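Side-chain contacts in protein CT_858 (Chlamydia trachomatis, PDB 3DOR), which is a secreted chlamydial protease that probably cleaves peptide bonds within proteins by a serine-type mechanism: residues E403-D408 with F440-I445; A351-L356 with P473-D478; L8-F13 with N503-K508; D71-V76 with G494-V499. All coordinates share one frame; numbering follows the deposited sequence.

Contacts 1 to 3 are buried, whereas contact 4 is only partly so, with Val496 exposed. Contacts 1 and 2 lie about 12 Å apart between centres and share one hydrophobic patch, where Ile445 of the first packs on Leu353 of the second; both are mainly apolar or aromatic. Contacts 3 and 4, about 17 Å apart between centres, both involve the antiparallel sheet around strand 507-518, which contact 1 also reaches at strand 444-445; the two meet at Ile507 CG2 and Val76 CG1, 3.7 Å apart. Their chemistry is more polar: a buried carboxylate with a water in contact 3, an imidazole beside a carbonyl in contact 4. The second subunit reaches both, contact 3 more extensively.

Contact 1. Residues E403-D408 with F440-I445; sequences EGYTVD and FGFEKI
The backbones of 403-408 and 440-445 stay well apart: Tyr405 CA and Ile445 CA, the nearest such pair, are 9.2 Å from each other, and no hydrogen bond joins the segments. The space is bridged by side chains. Tyr405 turns its CG anti to the backbone N (chi1 -163°), which carries the ring across to the other segment. Phe442 CE2 lies over one face of that ring, 3.7 Å from Tyr405 CE2. The two side chains run past each other in opposite directions, and their ring planes are inclined at 40°, an oblique pairing with centroids 5.2 Å apart. Farther along, the phenol oxygen reaches the second backbone, with Tyr405 OH 3.7 Å from Ile445 CA, while Ile445 CG1 is 4.3 Å from Tyr405 CE1. His446 N, just beyond the segment, hydrogen-bonds this hydroxyl, a polar hold on the far end of the ring. Val411 of helix 409-428 touches both aromatic residues. Glu403 and Gly404 both have positive phi, and their backbone angles are consistent with a type I' turn between strands 401-402 and 405-406. The arrangement is a tight two-residue beta-hairpin packed, through its tyrosine, against Phe442 and strand 444-445 of a separate antiparallel sheet.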
loop_
_atom_site.group_PDB
_atom_site.type_symbol
_atom_site.label_atom_id
_atom_site.label_comp_id
_atom_site.label_asym_id
_atom_site.label_seq_id
_atom_site.Cartn_x
_atom_site.Cartn_y
_atom_site.Cartn_z
ATOM N N GLU B 403 17.449 -9.671 2.155
ATOM C CA GLU B 403 16.617 -10.658 2.831
ATOM C C GLU B 403 17.360 -11.976 3.001
ATOM O O GLU B 403 16.796 -13.063 2.838
ATOM C CB GLU B 403 15.295 -10.855 2.081
ATOM C CG GLU B 403 14.424 -9.605 2.143
ATOM C CD GLU B 403 13.040 -9.803 1.555
ATOM O OE1 GLU B 403 12.302 -10.696 2.037
ATOM O OE2 GLU B 403 12.688 -9.056 0.617
ATOM N N GLY B 404 18.642 -11.854 3.335
ATOM C CA GLY B 404 19.477 -13.014 3.552
ATOM C C GLY B 404 20.442 -13.293 2.422
ATOM O O GLY B 404 21.520 -13.846 2.652
ATOM N N TYR B 405 20.075 -12.927 1.197
ATOM C CA TYR B 405 20.957 -13.199 0.068
ATOM C C TYR B 405 22.153 -12.255 0.043
ATOM O O TYR B 405 21.997 -11.033 0.014
ATOM C CB TYR B 405 20.199 -13.114 -1.252
ATOM C CG TYR B 405 20.936 -13.776 -2.391
ATOM C CD1 TYR B 405 20.800 -15.142 -2.633
ATOM C CD2 TYR B 405 21.773 -13.040 -3.226
ATOM C CE1 TYR B 405 21.478 -15.763 -3.684
ATOM C CE2 TYR B 405 22.462 -13.651 -4.285
ATOM C CZ TYR B 405 22.308 -15.011 -4.505
ATOM O OH TYR B 405 22.986 -15.615 -5.536
ATOM N N THR B 406 23.346 -12.840 0.043
ATOM C CA THR B 406 24.587 -12.073 0.064
ATOM C C THR B 406 24.744 -11.123 -1.117
ATOM O O THR B 406 24.629 -11.538 -2.271
ATOM C CB THR B 406 25.806 -13.018 0.110
ATOM O OG1 THR B 406 25.676 -13.921 1.222
ATOM C CG2 THR B 406 27.095 -12.204 0.257
ATOM N N VAL B 407 25.007 -9.848 -0.828
ATOM C CA VAL B 407 25.181 -8.852 -1.882
ATOM C C VAL B 407 26.610 -8.848 -2.422
ATOM O O VAL B 407 27.582 -8.846 -1.664
ATOM C CB VAL B 407 24.789 -7.431 -1.402
ATOM C CG1 VAL B 407 25.245 -6.375 -2.417
ATOM C CG2 VAL B 407 23.268 -7.356 -1.232
ATOM N N ASP B 408 26.696 -8.830 -3.748
ATOM C CA ASP B 408 27.946 -8.872 -4.504
ATOM C C ASP B 408 27.920 -7.880 -5.654
ATOM O O ASP B 408 26.907 -7.248 -5.908
ATOM C CB ASP B 408 28.096 -10.266 -5.125
ATOM C CG ASP B 408 29.339 -10.950 -4.690
ATOM O OD1 ASP B 408 29.567 -12.100 -5.120
ATOM O OD2 ASP B 408 30.090 -10.329 -3.911
ATOM N N PHE B 440 14.798 -10.105 -10.520
ATOM C CA PHE B 440 15.940 -9.350 -10.008
ATOM C C PHE B 440 17.172 -9.555 -10.879
ATOM O O PHE B 440 18.273 -9.142 -10.517
ATOM C CB PHE B 440 16.270 -9.755 -8.566
ATOM C CG PHE B 440 15.149 -9.504 -7.589
ATOM C CD1 PHE B 440 14.330 -10.545 -7.168
ATOM C CD2 PHE B 440 14.907 -8.226 -7.105
ATOM C CE1 PHE B 440 13.286 -10.318 -6.282
ATOM C CE2 PHE B 440 13.862 -7.983 -6.216
ATOM C CZ PHE B 440 13.051 -9.034 -5.804
ATOM N N GLY B 441 16.982 -10.195 -12.029
ATOM C CA GLY B 441 18.097 -10.444 -12.924
ATOM C C GLY B 441 19.001 -11.602 -12.525
ATOM O O GLY B 441 19.936 -11.913 -13.251
ATOM N N PHE B 442 18.734 -12.242 -11.385
ATOM C CA PHE B 442 19.554 -13.370 -10.921
ATOM C C PHE B 442 19.428 -14.593 -11.832
ATOM O O PHE B 442 18.424 -15.316 -11.805
ATOM C CB PHE B 442 19.163 -13.784 -9.495
ATOM C CG PHE B 442 19.450 -12.740 -8.444
ATOM C CD1 PHE B 442 19.655 -11.410 -8.795
ATOM C CD2 PHE B 442 19.457 -13.085 -7.092
ATOM C CE1 PHE B 442 19.859 -10.432 -7.818
ATOM C CE2 PHE B 442 19.659 -12.115 -6.106
ATOM C CZ PHE B 442 19.861 -10.783 -6.468
ATOM N N GLU B 443 20.458 -14.829 -12.634
ATOM C CA GLU B 443 20.469 -15.963 -13.542
ATOM C C GLU B 443 20.649 -17.243 -12.753
ATOM O O GLU B 443 20.146 -18.308 -13.125
ATOM C CB GLU B 443 21.617 -15.819 -14.527
ATOM C CG GLU B 443 21.488 -14.585 -15.380
ATOM C CD GLU B 443 21.542 -14.909 -16.851
ATOM O OE1 GLU B 443 22.621 -15.339 -17.314
ATOM O OE2 GLU B 443 20.505 -14.741 -17.536
ATOM N N LYS B 444 21.375 -17.138 -11.651
ATOM C CA LYS B 444 21.611 -18.313 -10.843
ATOM C C LYS B 444 21.888 -17.948 -9.409
ATOM O O LYS B 444 22.232 -16.810 -9.092
ATOM C CB LYS B 444 22.788 -19.117 -11.409
ATOM C CG LYS B 444 24.078 -18.324 -11.534
ATOM C CD LYS B 444 25.175 -19.127 -12.232
ATOM C CE LYS B 444 24.819 -19.438 -13.673
ATOM N NZ LYS B 444 25.966 -20.039 -14.423
ATOM N N ILE B 445 21.692 -18.929 -8.543
ATOM C CA ILE B 445 21.963 -18.760 -7.139
ATOM C C ILE B 445 23.430 -19.068 -6.957
ATOM O O ILE B 445 23.932 -20.076 -7.454
ATOM C CB ILE B 445 21.117 -19.721 -6.289
ATOM C CG1 ILE B 445 19.784 -19.044 -5.961
ATOM C CG2 ILE B 445 21.868 -20.098 -5.025
ATOM C CD1 ILE B 445 18.631 -19.963 -5.968
#

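Contact 2. Residues A351-L356 with P473-D478; sequences ALLSML and PVVLKD
No ring, amide or carboxylate takes part where Leu353 meets Val475 and Leu476, so there are no faces or edges to assign and the contact is one of branched aliphatic ends. The two methyls of Leu353 divide the work. CD2 touches Leu476, at 3.8 Å from Leu476 CD2 and 3.9 Å from Leu476 CG, while CD1 approaches Val475 CG1 at 4.2 Å. Leu353 and Leu476 cross obliquely, each with CG beside its backbone N and anti to the carbonyl carbon (chi1 -74° and -64°). This torsion is consistent with Leu476 bringing its end nearer the other helix although its CB points to the side. The segments belong to helices 346-354 and 468-478 within the range of peptidase family S41, a family of the ClpP/crotonase clan. Leu356, just past the end of helix 346-354, packs on Ile457, and Leu476 of helix 468-478 on Val459, two residues apart on strand 457-461, so both segments reach that strand of the mixed sheet. Leu361 of strand 361-368 adds apolar cover to Val475 and Leu476. On the first segment, Ser354 OG turns back to donate to Ala351 O at 2.6 Å, tilted 21° from the carbonyl plane. That oxygen also receives a weak bond from Met355 N, 3.4 Å from Ala351 O, so the hydroxyl supplements the backbone bonding of this last turn.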
loop_
_atom_site.group_PDB
_atom_site.type_symbol
_atom_site.label_atom_id
_atom_site.label_comp_id
_atom_site.label_asym_id
_atom_site.label_seq_id
_atom_site.Cartn_x
_atom_site.Cartn_y
_atom_site.Cartn_z
ATOM N N ALA B 351 18.070 -16.793 -0.530
ATOM C CA ALA B 351 19.059 -16.835 0.541
ATOM C C ALA B 351 19.173 -18.257 1.098
ATOM O O ALA B 351 20.267 -18.767 1.316
ATOM C CB ALA B 351 18.664 -15.873 1.651
ATOM N N LEU B 352 18.038 -18.898 1.333
ATOM C CA LEU B 352 18.046 -20.256 1.858
ATOM C C LEU B 352 18.708 -21.224 0.884
ATOM O O LEU B 352 19.496 -22.076 1.294
ATOM C CB LEU B 352 16.622 -20.707 2.182
ATOM C CG LEU B 352 15.898 -19.804 3.189
ATOM C CD1 LEU B 352 14.669 -20.549 3.725
ATOM C CD2 LEU B 352 16.834 -19.438 4.350
ATOM N N LEU B 353 18.395 -21.094 -0.404
ATOM C CA LEU B 353 19.012 -21.952 -1.411
ATOM C C LEU B 353 20.534 -21.749 -1.434
ATOM O O LEU B 353 21.295 -22.710 -1.591
ATOM C CB LEU B 353 18.430 -21.650 -2.798
ATOM C CG LEU B 353 17.006 -22.177 -3.049
ATOM C CD1 LEU B 353 16.392 -21.486 -4.242
ATOM C CD2 LEU B 353 17.044 -23.684 -3.278
ATOM N N SER B 354 20.977 -20.502 -1.270
ATOM C CA SER B 354 22.407 -20.199 -1.296
ATOM C C SER B 354 23.184 -20.933 -0.200
ATOM O O SER B 354 24.386 -21.142 -0.324
ATOM C CB SER B 354 22.653 -18.683 -1.180
ATOM O OG SER B 354 22.579 -18.252 0.164
ATOM N N MET B 355 22.504 -21.351 0.859
ATOM C CA MET B 355 23.191 -22.051 1.929
ATOM C C MET B 355 23.092 -23.570 1.819
ATOM O O MET B 355 23.635 -24.303 2.656
ATOM C CB MET B 355 22.655 -21.580 3.279
ATOM C CG MET B 355 22.949 -20.103 3.550
ATOM S SD MET B 355 22.369 -19.542 5.167
ATOM C CE MET B 355 20.935 -18.640 4.739
ATOM N N LEU B 356 22.422 -24.044 0.773
ATOM C CA LEU B 356 22.257 -25.478 0.588
ATOM C C LEU B 356 23.019 -26.017 -0.606
ATOM O O LEU B 356 22.679 -27.073 -1.141
ATOM C CB LEU B 356 20.784 -25.808 0.432
ATOM C CG LEU B 356 19.913 -25.422 1.626
ATOM C CD1 LEU B 356 18.445 -25.550 1.241
ATOM C CD2 LEU B 356 20.258 -26.309 2.810
ATOM N N PRO B 473 11.755 -26.667 -4.583
ATOM C CA PRO B 473 12.105 -27.984 -5.128
ATOM C C PRO B 473 12.468 -27.989 -6.613
ATOM O O PRO B 473 13.307 -28.782 -7.044
ATOM C CB PRO B 473 10.865 -28.825 -4.826
ATOM C CG PRO B 473 9.759 -27.826 -4.903
ATOM C CD PRO B 473 10.345 -26.637 -4.154
ATOM N N VAL B 474 11.863 -27.103 -7.396
ATOM C CA VAL B 474 12.165 -27.082 -8.823
ATOM C C VAL B 474 13.626 -26.707 -9.085
ATOM O O VAL B 474 14.277 -27.292 -9.957
ATOM C CB VAL B 474 11.188 -26.135 -9.618
ATOM C CG1 VAL B 474 11.700 -24.693 -9.655
ATOM C CG2 VAL B 474 11.002 -26.676 -11.024
ATOM N N VAL B 475 14.151 -25.759 -8.314
ATOM C CA VAL B 475 15.545 -25.341 -8.468
ATOM C C VAL B 475 16.476 -26.487 -8.084
ATOM O O VAL B 475 17.442 -26.785 -8.789
ATOM C CB VAL B 475 15.878 -24.114 -7.575
ATOM C CG1 VAL B 475 17.375 -23.817 -7.636
ATOM C CG2 VAL B 475 15.089 -22.885 -8.050
ATOM N N LEU B 476 16.183 -27.128 -6.960
ATOM C CA LEU B 476 16.993 -28.247 -6.484
ATOM C C LEU B 476 16.874 -29.476 -7.395
ATOM O O LEU B 476 17.837 -30.243 -7.554
ATOM C CB LEU B 476 16.589 -28.605 -5.047
ATOM C CG LEU B 476 16.864 -27.486 -4.022
ATOM C CD1 LEU B 476 16.390 -27.868 -2.607
ATOM C CD2 LEU B 476 18.352 -27.199 -4.027
ATOM N N LYS B 477 15.696 -29.671 -7.982
ATOM C CA LYS B 477 15.483 -30.811 -8.870
ATOM C C LYS B 477 16.161 -30.591 -10.217
ATOM O O LYS B 477 16.941 -31.430 -10.661
ATOM C CB LYS B 477 13.990 -31.052 -9.093
ATOM C CG LYS B 477 13.661 -32.360 -9.822
ATOM C CD LYS B 477 12.156 -32.639 -9.752
ATOM C CE LYS B 477 11.817 -34.088 -10.110
ATOM N NZ LYS B 477 12.136 -34.443 -11.526
ATOM N N ASP B 478 15.878 -29.455 -10.854
ATOM C CA ASP B 478 16.448 -29.157 -12.168
ATOM C C ASP B 478 17.967 -28.960 -12.189
ATOM O O ASP B 478 18.582 -28.995 -13.252
ATOM C CB ASP B 478 15.725 -27.948 -12.795
ATOM C CG ASP B 478 14.267 -28.254 -13.138
ATOM O OD1 ASP B 478 13.834 -29.408 -12.932
ATOM O OD2 ASP B 478 13.542 -27.356 -13.616
#

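Contact 3. Residues L8-F13 with N503-K508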
loop_
_atom_site.group_PDB
_atom_site.type_symbol
_atom_site.label_atom_id
_atom_site.label_comp_id
_atom_site.label_asym_id
_atom_site.label_seq_id
_atom_site.Cartn_x
_atom_site.Cartn_y
_atom_site.Cartn_z
ATOM N N LEU B 8 -21.555 -4.617 -11.886
ATOM C CA LEU B 8 -21.178 -4.648 -13.291
ATOM C C LEU B 8 -19.973 -3.746 -13.522
ATOM O O LEU B 8 -19.058 -4.087 -14.280
ATOM C CB LEU B 8 -22.347 -4.179 -14.164
ATOM C CG LEU B 8 -23.499 -5.160 -14.416
ATOM C CD1 LEU B 8 -24.727 -4.401 -14.924
ATOM C CD2 LEU B 8 -23.062 -6.208 -15.434
ATOM N N GLN B 9 -19.982 -2.588 -12.866
ATOM C CA GLN B 9 -18.890 -1.632 -13.005
ATOM C C GLN B 9 -17.581 -2.253 -12.518
ATOM O O GLN B 9 -16.571 -2.245 -13.220
ATOM C CB GLN B 9 -19.181 -0.376 -12.182
ATOM C CG GLN B 9 -18.893 0.924 -12.903
ATOM C CD GLN B 9 -17.494 0.979 -13.480
ATOM O OE1 GLN B 9 -16.505 0.889 -12.752
ATOM N NE2 GLN B 9 -17.403 1.127 -14.799
ATOM N N ASP B 10 -17.603 -2.800 -11.310
ATOM C CA ASP B 10 -16.402 -3.395 -10.750
ATOM C C ASP B 10 -15.957 -4.635 -11.523
ATOM O O ASP B 10 -14.759 -4.897 -11.649
ATOM C CB ASP B 10 -16.617 -3.693 -9.261
ATOM C CG ASP B 10 -16.857 -2.425 -8.453
ATOM O OD1 ASP B 10 -16.148 -1.425 -8.701
ATOM O OD2 ASP B 10 -17.743 -2.419 -7.573
ATOM N N LEU B 11 -16.920 -5.378 -12.060
ATOM C CA LEU B 11 -16.602 -6.566 -12.845
ATOM C C LEU B 11 -15.825 -6.082 -14.061
ATOM O O LEU B 11 -14.780 -6.633 -14.412
ATOM C CB LEU B 11 -17.885 -7.264 -13.316
ATOM C CG LEU B 11 -17.846 -8.746 -13.716
ATOM C CD1 LEU B 11 -19.107 -9.075 -14.493
ATOM C CD2 LEU B 11 -16.634 -9.068 -14.557
ATOM N N SER B 12 -16.336 -5.032 -14.697
ATOM C CA SER B 12 -15.686 -4.495 -15.884
ATOM C C SER B 12 -14.274 -4.038 -15.555
ATOM O O SER B 12 -13.373 -4.138 -16.386
ATOM C CB SER B 12 -16.488 -3.322 -16.464
ATOM O OG SER B 12 -16.363 -2.163 -15.656
ATOM N N PHE B 13 -14.078 -3.523 -14.346
ATOM C CA PHE B 13 -12.743 -3.091 -13.960
ATOM C C PHE B 13 -11.829 -4.310 -13.831
ATOM O O PHE B 13 -10.701 -4.308 -14.333
ATOM C CB PHE B 13 -12.773 -2.327 -12.635
ATOM C CG PHE B 13 -11.420 -1.826 -12.205
ATOM C CD1 PHE B 13 -10.698 -0.954 -13.019
ATOM C CD2 PHE B 13 -10.862 -2.237 -10.999
ATOM C CE1 PHE B 13 -9.436 -0.494 -12.638
ATOM C CE2 PHE B 13 -9.600 -1.784 -10.602
ATOM C CZ PHE B 13 -8.884 -0.909 -11.423
ATOM N N ASN B 503 -14.867 1.098 -3.835
ATOM C CA ASN B 503 -16.004 0.569 -4.581
ATOM C C ASN B 503 -17.156 0.315 -3.625
ATOM O O ASN B 503 -16.958 0.262 -2.414
ATOM C CB ASN B 503 -15.601 -0.745 -5.251
ATOM C CG ASN B 503 -15.221 -1.811 -4.239
ATOM O OD1 ASN B 503 -16.016 -2.701 -3.926
ATOM N ND2 ASN B 503 -14.008 -1.708 -3.698
ATOM N N ARG B 504 -18.351 0.148 -4.182
ATOM C CA ARG B 504 -19.557 -0.094 -3.393
ATOM C C ARG B 504 -19.923 -1.577 -3.371
ATOM O O ARG B 504 -20.986 -1.952 -2.878
ATOM C CB ARG B 504 -20.736 0.700 -3.975
ATOM C CG ARG B 504 -20.602 2.215 -3.934
ATOM C CD ARG B 504 -21.027 2.771 -2.591
ATOM N NE ARG B 504 -20.961 4.235 -2.536
ATOM C CZ ARG B 504 -21.646 5.054 -3.329
ATOM N NH1 ARG B 504 -22.460 4.565 -4.256
ATOM N NH2 ARG B 504 -21.522 6.368 -3.192
ATOM N N THR B 505 -19.049 -2.419 -3.916
ATOM C CA THR B 505 -19.305 -3.855 -3.941
ATOM C C THR B 505 -18.625 -4.552 -2.767
ATOM O O THR B 505 -18.725 -5.770 -2.611
ATOM C CB THR B 505 -18.807 -4.501 -5.258
ATOM O OG1 THR B 505 -19.309 -3.759 -6.376
ATOM C CG2 THR B 505 -19.301 -5.938 -5.366
ATOM N N GLY B 506 -17.925 -3.782 -1.940
ATOM C CA GLY B 506 -17.257 -4.368 -0.795
ATOM C C GLY B 506 -15.989 -5.146 -1.095
ATOM O O GLY B 506 -15.558 -5.975 -0.289
ATOM N N ILE B 507 -15.388 -4.891 -2.248
ATOM C CA ILE B 507 -14.159 -5.573 -2.630
ATOM C C ILE B 507 -12.990 -4.989 -1.840
ATOM O O ILE B 507 -12.787 -3.779 -1.831
ATOM C CB ILE B 507 -13.888 -5.406 -4.124
ATOM C CG1 ILE B 507 -15.068 -5.966 -4.923
ATOM C CG2 ILE B 507 -12.598 -6.111 -4.495
ATOM C CD1 ILE B 507 -14.898 -5.846 -6.421
ATOM N N LYS B 508 -12.226 -5.846 -1.172
ATOM C CA LYS B 508 -11.099 -5.382 -0.367
ATOM C C LYS B 508 -9.801 -5.456 -1.156
ATOM O O LYS B 508 -9.027 -4.498 -1.200
ATOM C CB LYS B 508 -10.990 -6.217 0.911
ATOM C CG LYS B 508 -9.925 -5.734 1.893
ATOM C CD LYS B 508 -9.951 -6.552 3.186
ATOM C CE LYS B 508 -8.972 -5.993 4.213
ATOM N NZ LYS B 508 -8.980 -6.737 5.503
HETATM O O HOH W 1 -18.379 0.329 -6.908
#
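With CG beside its backbone N (chi1 -63°), Asp10 extends its carboxylate from helix 2-20 toward Thr505, whose OG1 also sits beside its own backbone N (chi1 -50°) and comes to meet it from the opposite direction. Thr505 OG1 donates to Asp10 OD2; the modelled separation of 2.4 Å is very short, and its exact value is doubtful. A water adds a second link to the same oxygen: it donates to Asp10 OD2 at 2.9 Å and accepts from Arg504 N at 2.7 Å, spanning a gap that the carboxylate does not close directly. Asn503 crosses Asp10 at about a right angle, its amide plane turned 86° from the carboxylate, and meets it through CB, 3.6 Å from Asp10 OD1. Its amide is engaged within the loop instead. Asn503 OD1 accepts from Ile507 N at 2.8 Å on an in-plane lone pair, and Asn503 ND2 donates to Ile507 O at 3.0 Å and also to Phe501 O. The pair of bonds to Ile507 closes the 503-507 turn, within which Thr505 lies, and so is consistent with holding its hydroxyl toward Asp10. Ile507 CD1 supplies an apolar contact, 4.0 Å from Asp10 CB. The dimer interface is close by: His16 of the second subunit packs on Asp10, and Phe13 stacks on Phe13 of that subunit. Two donors on one buried oxygen would be expected to stabilise its negative charge, so Asp10 is probably ionised, with the caveat that the hydroxyl distance is doubtful.

Contact 4. Residues D71-V76 with G494-V499; sequences DFHAGV and GFVFNV
His73 meets Val496 face-on and Gly494 at its edge; His73 CA and Val496 CA, the nearest such pair, are 6.2 Å apart. With chi1 -87° the CG of His73 lies beside the backbone N, and the imidazole crosses the valine at about a right angle. Val496 has CG2 between its backbone N and carbonyl carbon (chi1 -90°), and CG1 is the methyl over the ring face, a CH-pi contact whose modelled approach is too tight to be taken literally. The other methyl, Val496 CG2, is 4.0 Å from His73 CE1. At the rim, close to the ring plane, His73 NE2 is 2.9 Å from Gly494 O. Ser467 and Ala492 also touch His73; a histidine beside a serine would be compatible with a serine-type peptidase. Strands 75-78 and 496-499 both pair antiparallel with strand 507-518. The backbone ahead of the imidazole is shaped by Asp71: OD1 accepts from His73 N at 2.7 Å, an Asx turn, and more weakly from Ala74 N at 3.2 Å. The bond from His73 N arrives on the anti side, 27° out of the carboxylate plane. Asp71 OD1 thus fixes, through His73 N, the backbone that carries the imidazole, while Tyr22 and Thr513 hydrogen-bond Asp71 OD2.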
loop_
_atom_site.group_PDB
_atom_site.type_symbol
_atom_site.label_atom_id
_atom_site.label_comp_id
_atom_site.label_asym_id
_atom_site.label_seq_id
_atom_site.Cartn_x
_atom_site.Cartn_y
_atom_site.Cartn_z
ATOM N N ASP B 71 -6.244 -20.199 -10.613
ATOM C CA ASP B 71 -4.937 -19.647 -10.240
ATOM C C ASP B 71 -4.904 -19.520 -8.718
ATOM O O ASP B 71 -5.611 -18.684 -8.153
ATOM C CB ASP B 71 -4.775 -18.256 -10.870
ATOM C CG ASP B 71 -3.387 -17.653 -10.651
ATOM O OD1 ASP B 71 -2.758 -17.922 -9.607
ATOM O OD2 ASP B 71 -2.937 -16.879 -11.527
ATOM N N PHE B 72 -4.094 -20.330 -8.042
ATOM C CA PHE B 72 -4.060 -20.239 -6.584
ATOM C C PHE B 72 -3.677 -18.848 -6.102
ATOM O O PHE B 72 -3.986 -18.480 -4.972
ATOM C CB PHE B 72 -3.125 -21.286 -5.977
ATOM C CG PHE B 72 -3.539 -22.697 -6.267
ATOM C CD1 PHE B 72 -2.873 -23.444 -7.232
ATOM C CD2 PHE B 72 -4.614 -23.268 -5.604
ATOM C CE1 PHE B 72 -3.275 -24.751 -7.535
ATOM C CE2 PHE B 72 -5.023 -24.571 -5.896
ATOM C CZ PHE B 72 -4.351 -25.311 -6.864
ATOM N N HIS B 73 -3.015 -18.078 -6.961
ATOM C CA HIS B 73 -2.617 -16.713 -6.634
ATOM C C HIS B 73 -3.756 -15.706 -6.888
ATOM O O HIS B 73 -3.861 -14.694 -6.192
ATOM C CB HIS B 73 -1.410 -16.280 -7.482
ATOM C CG HIS B 73 -0.075 -16.645 -6.906
ATOM N ND1 HIS B 73 0.180 -16.649 -5.550
ATOM C CD2 HIS B 73 1.113 -16.901 -7.510
ATOM C CE1 HIS B 73 1.464 -16.886 -5.344
ATOM N NE2 HIS B 73 2.054 -17.041 -6.518
ATOM N N ALA B 74 -4.596 -15.965 -7.888
ATOM C CA ALA B 74 -5.682 -15.039 -8.225
ATOM C C ALA B 74 -6.952 -15.205 -7.389
ATOM O O ALA B 74 -7.537 -16.287 -7.334
ATOM C CB ALA B 74 -6.015 -15.149 -9.718
ATOM N N GLY B 75 -7.386 -14.121 -6.747
ATOM C CA GLY B 75 -8.580 -14.191 -5.919
ATOM C C GLY B 75 -9.059 -12.852 -5.379
ATOM O O GLY B 75 -8.304 -11.884 -5.326
ATOM N N VAL B 76 -10.322 -12.797 -4.970
ATOM C CA VAL B 76 -10.898 -11.572 -4.433
ATOM C C VAL B 76 -11.312 -11.749 -2.980
ATOM O O VAL B 76 -11.899 -12.765 -2.620
ATOM C CB VAL B 76 -12.168 -11.154 -5.213
ATOM C CG1 VAL B 76 -12.612 -9.758 -4.777
ATOM C CG2 VAL B 76 -11.918 -11.206 -6.708
ATOM N N GLY B 494 3.986 -17.905 -10.714
ATOM C CA GLY B 494 4.200 -16.517 -11.090
ATOM C C GLY B 494 4.177 -15.686 -9.821
ATOM O O GLY B 494 3.699 -16.164 -8.790
ATOM N N PHE B 495 4.677 -14.454 -9.868
ATOM C CA PHE B 495 4.667 -13.636 -8.665
ATOM C C PHE B 495 3.314 -12.962 -8.513
ATOM O O PHE B 495 2.663 -12.638 -9.512
ATOM C CB PHE B 495 5.807 -12.597 -8.700
ATOM C CG PHE B 495 5.544 -11.398 -9.590
ATOM C CD1 PHE B 495 4.746 -10.345 -9.150
ATOM C CD2 PHE B 495 6.133 -11.304 -10.846
ATOM C CE1 PHE B 495 4.541 -9.213 -9.951
ATOM C CE2 PHE B 495 5.937 -10.173 -11.660
ATOM C CZ PHE B 495 5.141 -9.129 -11.208
ATOM N N VAL B 496 2.880 -12.775 -7.264
ATOM C CA VAL B 496 1.598 -12.124 -6.991
ATOM C C VAL B 496 1.731 -10.642 -6.766
ATOM O O VAL B 496 2.801 -10.150 -6.463
ATOM C CB VAL B 496 0.895 -12.628 -5.706
ATOM C CG1 VAL B 496 0.024 -13.767 -6.022
ATOM C CG2 VAL B 496 1.915 -12.977 -4.633
ATOM N N PHE B 497 0.609 -9.945 -6.904
ATOM C CA PHE B 497 0.547 -8.517 -6.654
ATOM C C PHE B 497 -0.905 -8.248 -6.300
ATOM O O PHE B 497 -1.801 -8.932 -6.792
ATOM C CB PHE B 497 1.036 -7.708 -7.869
ATOM C CG PHE B 497 0.115 -7.735 -9.062
ATOM C CD1 PHE B 497 -0.919 -6.813 -9.184
ATOM C CD2 PHE B 497 0.325 -8.649 -10.091
ATOM C CE1 PHE B 497 -1.732 -6.800 -10.325
ATOM C CE2 PHE B 497 -0.478 -8.647 -11.233
ATOM C CZ PHE B 497 -1.509 -7.717 -11.352
ATOM N N ASN B 498 -1.135 -7.295 -5.406
ATOM C CA ASN B 498 -2.489 -6.985 -4.971
ATOM C C ASN B 498 -2.992 -5.643 -5.477
ATOM O O ASN B 498 -2.229 -4.692 -5.644
ATOM C CB ASN B 498 -2.565 -7.004 -3.445
ATOM C CG ASN B 498 -2.177 -8.351 -2.863
ATOM O OD1 ASN B 498 -2.886 -9.337 -3.032
ATOM N ND2 ASN B 498 -1.038 -8.398 -2.182
ATOM N N VAL B 499 -4.294 -5.582 -5.714
ATOM C CA VAL B 499 -4.924 -4.369 -6.184
ATOM C C VAL B 499 -6.048 -3.991 -5.236
ATOM O O VAL B 499 -6.812 -4.846 -4.803
ATOM C CB VAL B 499 -5.496 -4.557 -7.609
ATOM C CG1 VAL B 499 -6.154 -3.272 -8.080
ATOM C CG2 VAL B 499 -4.370 -4.955 -8.564
#